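PDB 2J8H: titin from Homo sapiens, which serves as a giant elastic protein of the muscle sarcomere, seen here as two A-band immunoglobulin domains in a rigid tandem. Local coordinates for residues V98-L104 with I126-K131; A116-V122 with F164-R170; D172-V177 with K189-V195. All blocks are in the same frame, centred on the assembly; numbering follows the deposited sequence.

Contact 1: residues V98-L104 with I126-K131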
loop_
_atom_site.group_PDB
_atom_site.type_symbol
_atom_site.label_atom_id
_atom_site.label_comp_id
_atom_site.label_asym_id
_atom_site.label_seq_id
_atom_site.Cartn_x
_atom_site.Cartn_y
_atom_site.Cartn_z
ATOM N N VAL A 98 14.462 -3.275 -3.357
ATOM C CA VAL A 98 14.230 -2.362 -2.242
ATOM C C VAL A 98 14.968 -1.082 -2.586
ATOM O O VAL A 98 16.205 -1.088 -2.709
ATOM C CB VAL A 98 14.762 -2.937 -0.911
ATOM C CG1 VAL A 98 14.413 -2.008 0.245
ATOM C CG2 VAL A 98 14.231 -4.367 -0.673
ATOM N N PRO A 99 14.233 0.009 -2.804
ATOM C CA PRO A 99 14.876 1.293 -3.088
ATOM C C PRO A 99 15.838 1.707 -1.988
ATOM O O PRO A 99 15.573 1.426 -0.811
ATOM C CB PRO A 99 13.690 2.262 -3.138
ATOM C CG PRO A 99 12.573 1.427 -3.539
ATOM C CD PRO A 99 12.765 0.137 -2.829
ATOM N N ALA A 100 16.941 2.361 -2.348
ATOM C CA ALA A 100 17.875 2.837 -1.323
ATOM C C ALA A 100 17.157 3.830 -0.458
ATOM O O ALA A 100 16.509 4.735 -0.980
ATOM C CB ALA A 100 19.123 3.478 -1.937
ATOM N N LYS A 101 17.297 3.695 0.857
ATOM C CA LYS A 101 16.564 4.549 1.772
ATOM C C LYS A 101 17.337 4.706 3.060
ATOM O O LYS A 101 17.888 3.753 3.579
ATOM C CB LYS A 101 15.159 3.960 2.027
ATOM C CG LYS A 101 14.244 4.805 2.907
ATOM C CD LYS A 101 13.664 6.009 2.189
ATOM C CE LYS A 101 13.051 7.079 3.195
ATOM N NZ LYS A 101 14.074 7.958 3.874
ATOM N N ILE A 102 17.402 5.933 3.544
ATOM C CA ILE A 102 18.040 6.244 4.820
ATOM C C ILE A 102 16.921 6.367 5.851
ATOM O O ILE A 102 15.918 7.013 5.578
ATOM C CB ILE A 102 18.794 7.586 4.768
ATOM C CG1 ILE A 102 19.982 7.526 3.827
ATOM C CG2 ILE A 102 19.259 7.986 6.155
ATOM C CD1 ILE A 102 20.956 6.423 4.128
ATOM N N HIS A 103 17.102 5.741 7.007
ATOM C CA HIS A 103 16.084 5.702 8.063
ATOM C C HIS A 103 16.614 6.336 9.327
ATOM O O HIS A 103 17.255 5.665 10.137
ATOM C CB HIS A 103 15.727 4.265 8.422
ATOM C CG HIS A 103 15.316 3.426 7.255
ATOM N ND1 HIS A 103 14.148 3.638 6.568
ATOM C CD2 HIS A 103 15.914 2.363 6.667
ATOM C CE1 HIS A 103 14.048 2.748 5.591
ATOM N NE2 HIS A 103 15.110 1.967 5.630
ATOM N N LEU A 104 16.317 7.608 9.534
ATOM C CA LEU A 104 16.704 8.299 10.769
ATOM C C LEU A 104 15.803 7.881 11.925
ATOM O O LEU A 104 14.594 8.150 11.907
ATOM C CB LEU A 104 16.606 9.802 10.583
ATOM C CG LEU A 104 17.531 10.488 9.587
ATOM C CD1 LEU A 104 17.232 12.009 9.624
ATOM C CD2 LEU A 104 19.000 10.174 9.838
ATOM N N ILE A 126 23.433 5.335 11.329
ATOM C CA ILE A 126 22.328 5.558 10.421
ATOM C C ILE A 126 21.893 4.255 9.750
ATOM O O ILE A 126 22.633 3.715 8.900
ATOM C CB ILE A 126 22.690 6.539 9.300
ATOM C CG1 ILE A 126 23.258 7.853 9.860
ATOM C CG2 ILE A 126 21.432 6.899 8.526
ATOM C CD1 ILE A 126 22.250 8.634 10.705
ATOM N N PRO A 127 20.716 3.730 10.128
ATOM C CA PRO A 127 20.215 2.560 9.414
ATOM C C PRO A 127 19.847 2.901 7.985
ATOM O O PRO A 127 19.425 4.020 7.699
ATOM C CB PRO A 127 18.971 2.159 10.204
ATOM C CG PRO A 127 19.022 2.932 11.453
ATOM C CD PRO A 127 19.802 4.141 11.200
ATOM N N PHE A 128 20.018 1.949 7.078
ATOM C CA PHE A 128 19.545 2.132 5.723
ATOM C C PHE A 128 19.044 0.827 5.120
ATOM O O PHE A 128 19.329 -0.252 5.608
ATOM C CB PHE A 128 20.661 2.712 4.858
ATOM C CG PHE A 128 21.792 1.796 4.680
ATOM C CD1 PHE A 128 21.756 0.832 3.710
ATOM C CD2 PHE A 128 22.896 1.865 5.508
ATOM C CE1 PHE A 128 22.777 -0.026 3.549
ATOM C CE2 PHE A 128 23.939 0.977 5.343
ATOM C CZ PHE A 128 23.880 0.040 4.387
ATOM N N SER A 129 18.277 0.958 4.045
ATOM C CA SER A 129 17.786 -0.184 3.291
ATOM C C SER A 129 18.218 -0.012 1.844
ATOM O O SER A 129 18.538 1.096 1.399
ATOM C CB SER A 129 16.256 -0.221 3.347
ATOM O OG SER A 129 15.785 -0.305 4.685
ATOM N N GLY A 130 18.208 -1.113 1.109
ATOM C CA GLY A 130 18.443 -1.062 -0.324
ATOM C C GLY A 130 18.867 -2.404 -0.856
ATOM O O GLY A 130 19.734 -3.044 -0.290
ATOM N N LYS A 131 18.227 -2.844 -1.924
ATOM C CA LYS A 131 18.610 -4.075 -2.609
ATOM C C LYS A 131 18.409 -3.759 -4.078
ATOM O O LYS A 131 17.285 -3.460 -4.485
ATOM C CB LYS A 131 17.724 -5.265 -2.190
ATOM C CG LYS A 131 17.887 -5.719 -0.737
ATOM C CD LYS A 131 19.148 -6.537 -0.518
ATOM C CE LYS A 131 19.662 -6.384 0.918
ATOM N NZ LYS A 131 20.750 -7.368 1.154
#

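Contact 2: residues A116-V122 with F164-R170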
loop_
_atom_site.group_PDB
_atom_site.type_symbol
_atom_site.label_atom_id
_atom_site.label_comp_id
_atom_site.label_asym_id
_atom_site.label_seq_id
_atom_site.Cartn_x
_atom_site.Cartn_y
_atom_site.Cartn_z
ATOM N N ALA A 116 27.069 16.257 21.465
ATOM C CA ALA A 116 28.277 15.637 21.974
ATOM C C ALA A 116 29.017 16.591 22.889
ATOM O O ALA A 116 28.804 17.792 22.840
ATOM C CB ALA A 116 29.176 15.203 20.812
ATOM N N LEU A 117 29.881 16.028 23.728
ATOM C CA LEU A 117 30.811 16.802 24.528
ATOM C C LEU A 117 32.226 16.640 23.960
ATOM O O LEU A 117 32.541 15.598 23.386
ATOM C CB LEU A 117 30.788 16.305 25.968
ATOM C CG LEU A 117 29.487 16.481 26.750
ATOM C CD1 LEU A 117 29.695 15.913 28.147
ATOM C CD2 LEU A 117 29.037 17.947 26.830
ATOM N N ARG A 118 33.068 17.662 24.118
ATOM C CA ARG A 118 34.432 17.591 23.637
ATOM C C ARG A 118 35.101 16.324 24.123
ATOM O O ARG A 118 34.997 15.975 25.307
ATOM C CB ARG A 118 35.262 18.766 24.138
ATOM C CG ARG A 118 35.116 20.030 23.335
ATOM C CD ARG A 118 35.927 21.131 24.005
ATOM N NE ARG A 118 37.305 21.232 23.509
ATOM C CZ ARG A 118 38.328 21.747 24.196
ATOM N NH1 ARG A 118 38.173 22.182 25.452
ATOM N NH2 ARG A 118 39.530 21.806 23.631
ATOM N N GLY A 119 35.796 15.655 23.203
ATOM C CA GLY A 119 36.538 14.444 23.510
ATOM C C GLY A 119 35.740 13.161 23.457
ATOM O O GLY A 119 36.303 12.080 23.526
ATOM N N GLU A 120 34.425 13.270 23.314
ATOM C CA GLU A 120 33.567 12.106 23.239
ATOM C C GLU A 120 33.775 11.394 21.896
ATOM O O GLU A 120 33.783 12.038 20.852
ATOM C CB GLU A 120 32.114 12.561 23.364
ATOM C CG GLU A 120 31.102 11.447 23.378
ATOM C CD GLU A 120 29.683 11.966 23.507
ATOM O OE1 GLU A 120 29.507 13.079 24.068
ATOM O OE2 GLU A 120 28.749 11.250 23.056
ATOM N N VAL A 121 33.958 10.078 21.930
ATOM C CA VAL A 121 34.078 9.299 20.704
ATOM C C VAL A 121 32.666 9.072 20.179
ATOM O O VAL A 121 31.960 8.144 20.583
ATOM C CB VAL A 121 34.805 7.968 20.924
ATOM C CG1 VAL A 121 34.840 7.196 19.642
ATOM C CG2 VAL A 121 36.242 8.202 21.457
ATOM N N VAL A 122 32.262 9.937 19.265
ATOM C CA VAL A 122 30.931 9.939 18.720
ATOM C C VAL A 122 30.804 9.013 17.514
ATOM O O VAL A 122 31.699 8.957 16.667
ATOM C CB VAL A 122 30.566 11.396 18.328
ATOM C CG1 VAL A 122 29.384 11.442 17.366
ATOM C CG2 VAL A 122 30.321 12.229 19.608
ATOM N N PHE A 164 33.981 9.400 15.059
ATOM C CA PHE A 164 35.046 10.344 15.387
ATOM C C PHE A 164 35.965 9.642 16.385
ATOM O O PHE A 164 35.888 9.906 17.566
ATOM C CB PHE A 164 34.417 11.605 15.998
ATOM C CG PHE A 164 33.533 12.361 15.031
ATOM C CD1 PHE A 164 32.221 11.974 14.804
ATOM C CD2 PHE A 164 34.027 13.427 14.306
ATOM C CE1 PHE A 164 31.419 12.649 13.891
ATOM C CE2 PHE A 164 33.225 14.108 13.401
ATOM C CZ PHE A 164 31.923 13.703 13.192
ATOM N N PRO A 165 36.825 8.710 15.914
ATOM C CA PRO A 165 37.560 7.831 16.825
ATOM C C PRO A 165 38.549 8.526 17.759
ATOM O O PRO A 165 38.930 7.956 18.793
ATOM C CB PRO A 165 38.289 6.879 15.876
ATOM C CG PRO A 165 38.402 7.611 14.610
ATOM C CD PRO A 165 37.153 8.410 14.508
ATOM N N ASN A 166 38.972 9.732 17.400
ATOM C CA ASN A 166 39.942 10.456 18.180
ATOM C C ASN A 166 39.260 11.271 19.281
ATOM O O ASN A 166 39.935 11.915 20.077
ATOM C CB ASN A 166 40.745 11.419 17.297
ATOM C CG ASN A 166 41.332 10.756 16.064
ATOM O OD1 ASN A 166 41.799 9.606 16.107
ATOM N ND2 ASN A 166 41.371 11.509 14.963
ATOM N N GLY A 167 37.930 11.256 19.313
ATOM C CA GLY A 167 37.179 12.148 20.180
ATOM C C GLY A 167 36.806 13.411 19.435
ATOM O O GLY A 167 37.637 14.013 18.756
ATOM N N VAL A 168 35.561 13.850 19.587
ATOM C CA VAL A 168 35.107 15.039 18.868
ATOM C C VAL A 168 35.777 16.281 19.357
ATOM O O VAL A 168 36.067 16.424 20.539
ATOM C CB VAL A 168 33.583 15.290 18.958
ATOM C CG1 VAL A 168 32.850 14.249 18.163
ATOM C CG2 VAL A 168 33.130 15.320 20.394
ATOM N N GLU A 169 36.021 17.166 18.402
ATOM C CA GLU A 169 36.565 18.474 18.635
ATOM C C GLU A 169 35.448 19.472 18.345
ATOM O O GLU A 169 34.455 19.142 17.706
ATOM C CB GLU A 169 37.734 18.689 17.687
ATOM C CG GLU A 169 38.903 17.744 17.979
ATOM C CD GLU A 169 39.868 17.570 16.804
ATOM O OE1 GLU A 169 39.777 18.336 15.816
ATOM O OE2 GLU A 169 40.726 16.654 16.878
ATOM N N ARG A 170 35.609 20.702 18.810
ATOM C CA ARG A 170 34.592 21.719 18.600
ATOM C C ARG A 170 34.326 21.937 17.118
ATOM O O ARG A 170 33.196 22.219 16.711
ATOM C CB ARG A 170 35.035 23.030 19.222
ATOM C CG ARG A 170 35.035 23.001 20.708
ATOM C CD ARG A 170 35.510 24.324 21.227
ATOM N NE ARG A 170 35.869 24.219 22.629
ATOM C CZ ARG A 170 36.854 24.901 23.220
ATOM N NH1 ARG A 170 37.611 25.775 22.548
ATOM N NH2 ARG A 170 37.083 24.704 24.514
#

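Contact 3: residues D172-V177 with K189-V195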
loop_
_atom_site.group_PDB
_atom_site.type_symbol
_atom_site.label_atom_id
_atom_site.label_comp_id
_atom_site.label_asym_id
_atom_site.label_seq_id
_atom_site.Cartn_x
_atom_site.Cartn_y
_atom_site.Cartn_z
ATOM N N ASP A 172 34.199 19.838 14.882
ATOM C CA ASP A 172 33.412 18.744 14.304
ATOM C C ASP A 172 31.927 19.048 14.231
ATOM O O ASP A 172 31.186 18.385 13.504
ATOM C CB ASP A 172 33.644 17.444 15.082
ATOM C CG ASP A 172 35.006 16.852 14.811
ATOM O OD1 ASP A 172 35.437 16.937 13.642
ATOM O OD2 ASP A 172 35.634 16.299 15.740
ATOM N N ALA A 173 31.493 20.023 15.017
ATOM C CA ALA A 173 30.149 20.533 14.922
ATOM C C ALA A 173 29.847 20.871 13.479
ATOM O O ALA A 173 30.711 21.369 12.738
ATOM C CB ALA A 173 30.004 21.777 15.785
ATOM N N GLY A 174 28.609 20.613 13.080
ATOM C CA GLY A 174 28.166 20.971 11.747
ATOM C C GLY A 174 27.146 19.996 11.226
ATOM O O GLY A 174 26.549 19.256 11.993
ATOM N N PHE A 175 26.967 20.007 9.913
ATOM C CA PHE A 175 25.909 19.265 9.251
ATOM C C PHE A 175 26.514 18.182 8.393
ATOM O O PHE A 175 27.289 18.468 7.484
ATOM C CB PHE A 175 25.080 20.208 8.385
ATOM C CG PHE A 175 24.351 21.257 9.166
ATOM C CD1 PHE A 175 24.930 22.489 9.391
ATOM C CD2 PHE A 175 23.095 21.006 9.685
ATOM C CE1 PHE A 175 24.256 23.478 10.120
ATOM C CE2 PHE A 175 22.414 21.978 10.412
ATOM C CZ PHE A 175 22.999 23.218 10.632
ATOM N N TYR A 176 26.183 16.932 8.706
ATOM C CA TYR A 176 26.739 15.793 7.995
ATOM C C TYR A 176 25.620 15.202 7.142
ATOM O O TYR A 176 24.485 15.075 7.599
ATOM C CB TYR A 176 27.295 14.781 8.999
ATOM C CG TYR A 176 28.508 15.316 9.742
ATOM C CD1 TYR A 176 28.369 16.102 10.881
ATOM C CD2 TYR A 176 29.782 15.083 9.271
ATOM C CE1 TYR A 176 29.481 16.636 11.535
ATOM C CE2 TYR A 176 30.902 15.586 9.929
ATOM C CZ TYR A 176 30.751 16.362 11.049
ATOM O OH TYR A 176 31.873 16.860 11.672
ATOM N N VAL A 177 25.937 14.905 5.889
ATOM C CA VAL A 177 24.977 14.380 4.952
ATOM C C VAL A 177 25.363 12.939 4.626
ATOM O O VAL A 177 26.496 12.677 4.251
ATOM C CB VAL A 177 24.925 15.230 3.677
ATOM C CG1 VAL A 177 23.929 14.638 2.696
ATOM C CG2 VAL A 177 24.565 16.682 4.022
ATOM N N LYS A 189 19.957 12.183 3.880
ATOM C CA LYS A 189 19.463 12.811 5.085
ATOM C C LYS A 189 20.641 13.548 5.706
ATOM O O LYS A 189 21.788 13.252 5.416
ATOM C CB LYS A 189 18.914 11.784 6.079
ATOM C CG LYS A 189 17.624 11.062 5.665
ATOM C CD LYS A 189 16.442 12.009 5.600
ATOM C CE LYS A 189 15.262 11.400 4.882
ATOM N NZ LYS A 189 15.543 11.162 3.411
ATOM N N THR A 190 20.325 14.523 6.541
ATOM C CA THR A 190 21.309 15.326 7.213
ATOM C C THR A 190 21.195 15.085 8.706
ATOM O O THR A 190 20.106 14.893 9.243
ATOM C CB THR A 190 21.077 16.800 6.888
ATOM O OG1 THR A 190 21.248 16.969 5.478
ATOM C CG2 THR A 190 22.056 17.724 7.632
ATOM N N VAL A 191 22.341 15.126 9.369
ATOM C CA VAL A 191 22.440 15.066 10.822
ATOM C C VAL A 191 23.243 16.276 11.305
ATOM O O VAL A 191 24.348 16.515 10.811
ATOM C CB VAL A 191 23.206 13.801 11.257
ATOM C CG1 VAL A 191 23.343 13.743 12.756
ATOM C CG2 VAL A 191 22.517 12.558 10.723
ATOM N N GLU A 192 22.693 17.043 12.238
ATOM C CA GLU A 192 23.457 18.125 12.840
ATOM C C GLU A 192 24.142 17.627 14.100
ATOM O O GLU A 192 23.490 17.071 14.995
ATOM C CB GLU A 192 22.597 19.335 13.179
ATOM C CG GLU A 192 23.454 20.429 13.814
ATOM C CD GLU A 192 22.725 21.706 14.067
ATOM O OE1 GLU A 192 21.490 21.736 13.877
ATOM O OE2 GLU A 192 23.402 22.679 14.463
ATOM N N LEU A 193 25.457 17.848 14.167
ATOM C CA LEU A 193 26.249 17.536 15.343
ATOM C C LEU A 193 26.571 18.837 16.015
ATOM O O LEU A 193 27.050 19.751 15.370
ATOM C CB LEU A 193 27.552 16.840 14.945
ATOM C CG LEU A 193 28.583 16.519 16.035
ATOM C CD1 LEU A 193 27.937 15.812 17.203
ATOM C CD2 LEU A 193 29.728 15.649 15.476
ATOM N N ASP A 194 26.296 18.947 17.305
ATOM C CA ASP A 194 26.800 20.085 18.061
ATOM C C ASP A 194 27.699 19.565 19.155
ATOM O O ASP A 194 27.522 18.456 19.642
ATOM C CB ASP A 194 25.680 20.952 18.614
ATOM C CG ASP A 194 24.897 20.270 19.700
ATOM O OD1 ASP A 194 24.027 19.435 19.357
ATOM O OD2 ASP A 194 25.157 20.583 20.882
ATOM N N VAL A 195 28.691 20.365 19.519
ATOM C CA VAL A 195 29.657 19.958 20.516
ATOM C C VAL A 195 29.637 20.969 21.651
ATOM O O VAL A 195 29.771 22.168 21.421
ATOM C CB VAL A 195 31.068 19.848 19.912
ATOM C CG1 VAL A 195 32.089 19.431 20.999
ATOM C CG2 VAL A 195 31.067 18.870 18.742
#

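Contact 1: residues V98-L104 with I126-K131
Val98 and Lys131 begin an antiparallel pairing of strands 98-102 and 126-131, whose axes approach to 4.4 Å with 153° between their N-to-C directions. The two residues exchange backbone hydrogen bonds, and Lys101 and Ser129 do the same further on. Between these pairs Pro99 and Ala100 face Gly130 alone, so the register slips by one residue in a beta bulge. Gly130 suits this place: a CB there would lie 3.3 Å from Ala100 CA and would also press on the preceding carbonyl oxygen. Asn182 braces the bulge, its side-chain amide bonding Val98 O and Ala100 N. The last backbone bond runs from His103 N to Pro127 O.

On the face bearing Val98 and Ser129, Val98 CG2 lies alongside Lys131 CG at 3.9 Å, while the lysine amine ends in a salt bridge with Asp133. His103 holds CG anti to its carbonyl carbon (chi1 -54°), which turns the ring back along the strand until NE2 meets Ser129 OG at 2.6 Å. The hydroxyl sits at the imidazole edge, near its plane, and either partner could be the donor. Pro127 CD rests against His103 O, 3.2 Å away.

The other face is apolar. Ile102 CG2 presses on Ile126 CG2 at 3.4 Å, tighter than usual for two methyls, and Ile102 CD1 reaches Phe128 CB at 3.8 Å. Leu104 and Ile126 point the same way, CD2 to CD1 at 3.7 Å. Ile126 also touches Trp138 within the domain interior.

Strand 86-102 thus leaves the first immunoglobulin domain and pairs directly with strand 123-131 of the second, the A-to-B pairing of an I-set fold, an uninterrupted junction consistent with the rigid tandem.

Contact 2: residues A116-V122 with F164-R170
Gly119 and Val168 join two turns of the immunoglobulin I-set fold: the type II turn Leu117-Glu120, between the A' and B strands, and the loop between the E and F strands, which starts with the type I turn Phe164-Gly167. Gly119 N donates to Val168 O (2.8 Å, in the carbonyl plane), and Val168 N returns a bond to Glu120 O from 41° out of its carbonyl plane. Phe164 N is satisfied by Val122 O. Leu117 N binds Glu120 OE1 on the anti side of the carboxylate, at 3.0 Å, while Leu117 O accepts Glu120 N and closes the turn.

The Val168 side chain packs against the turn: CG1 meets Val122 CG2 at 3.5 Å, and CG2 lies against Leu117 O at 3.1 Å, with Ala116 CB beyond. With an alanine here, both methyls would be gone, Val122 CG2 and Ala116 CB would probably lose one of their apolar neighbours, and a gap would open against the turn. A CB on Gly167 would clash with Gly119 O.

The guanidinium groups of Arg118 and Arg170 overlap with planes 43° apart. Both turn toward Asp197, which forms a salt bridge with Arg170 NH2 and a long, weak ion pair with Arg118 NH1; Arg170 CZ lies 3.5 Å above the centre of the Arg118 guanidinium plane.

Contact 3: residues D172-V177 with K189-V195
Gly174 and Leu193 form the first hydrogen-bonded pair between strands 174-177 and 189-195, the F and G strands of an immunoglobulin beta hairpin, which run antiparallel at 151°. Tyr176 and Val191 form the second, and its bond from Tyr176 N to Val191 O is essentially straight (2.8 Å, 179° at the hydrogen). Each pair exchanges two bonds. CA-H...O contacts fill the intervening positions, among them Thr190 CA to Tyr176 O at 3.2 Å.

Side-chain polar bonding centres on the tyrosine corner. Tyr176 OH donates to Asp172 O, four residues earlier, across a very short 2.5 Å, with the acceptor in the plane of the ring. This ties the turn before the strand to the strand itself. The Asp172 carboxylate is engaged by His150 NE2 and Glu169 N, and Lys140 NZ binds Ala173 O.

Van der Waals contacts differ between the two faces of the sheet. On the inner one, Tyr176 CE1 meets Leu193 CB at 3.9 Å, and Leu193 CD2 packs on Asp172 O at 3.7 Å; Phe164 and Ala116 add to the surroundings of Leu193. On the other, Phe175 and Glu192 run side by side. The glutamate, with CG anti to the backbone N (chi1 180°) and extended beyond, lays CG over one ring face, bringing OE1 to 3.6 Å from Phe175 CE2, while Thr190 CG2 takes the ring edge. Further along, Val177 CG2 touches Thr190 OG1 at 3.6 Å.

The chemistry is therefore two-sided: the face of Tyr176 and Leu193 belongs to the buried core, where the phenol hydroxyl has a backbone acceptor, whereas that of Phe175 and Glu192 sets an aromatic ring against both the aliphatic stem and the carboxylate of Glu192.

How the contacts relate
The contacts follow the second immunoglobulin domain from the interdomain junction at contact 1 to its far end at contact 2, their centres 26 Å apart. Contact 3 spans the distance between them, with centres 19 Å from contact 1 and 13 Å from contact 2. It meets contact 1 where Ile102 CG2 packs on Lys189 CG at 3.5 Å and Ile126 CD1 on Val191 CG2 at 3.9 Å. Toward contact 2, Ala116 N probably bonds Asp194 O at 2.9 Å, and Phe164 CZ lies 3.5 Å from Tyr176 OH. Leu104 and Val191 each approach a bound glycerol, probably from the crystallisation liquor, to about 4 Å from their side chains.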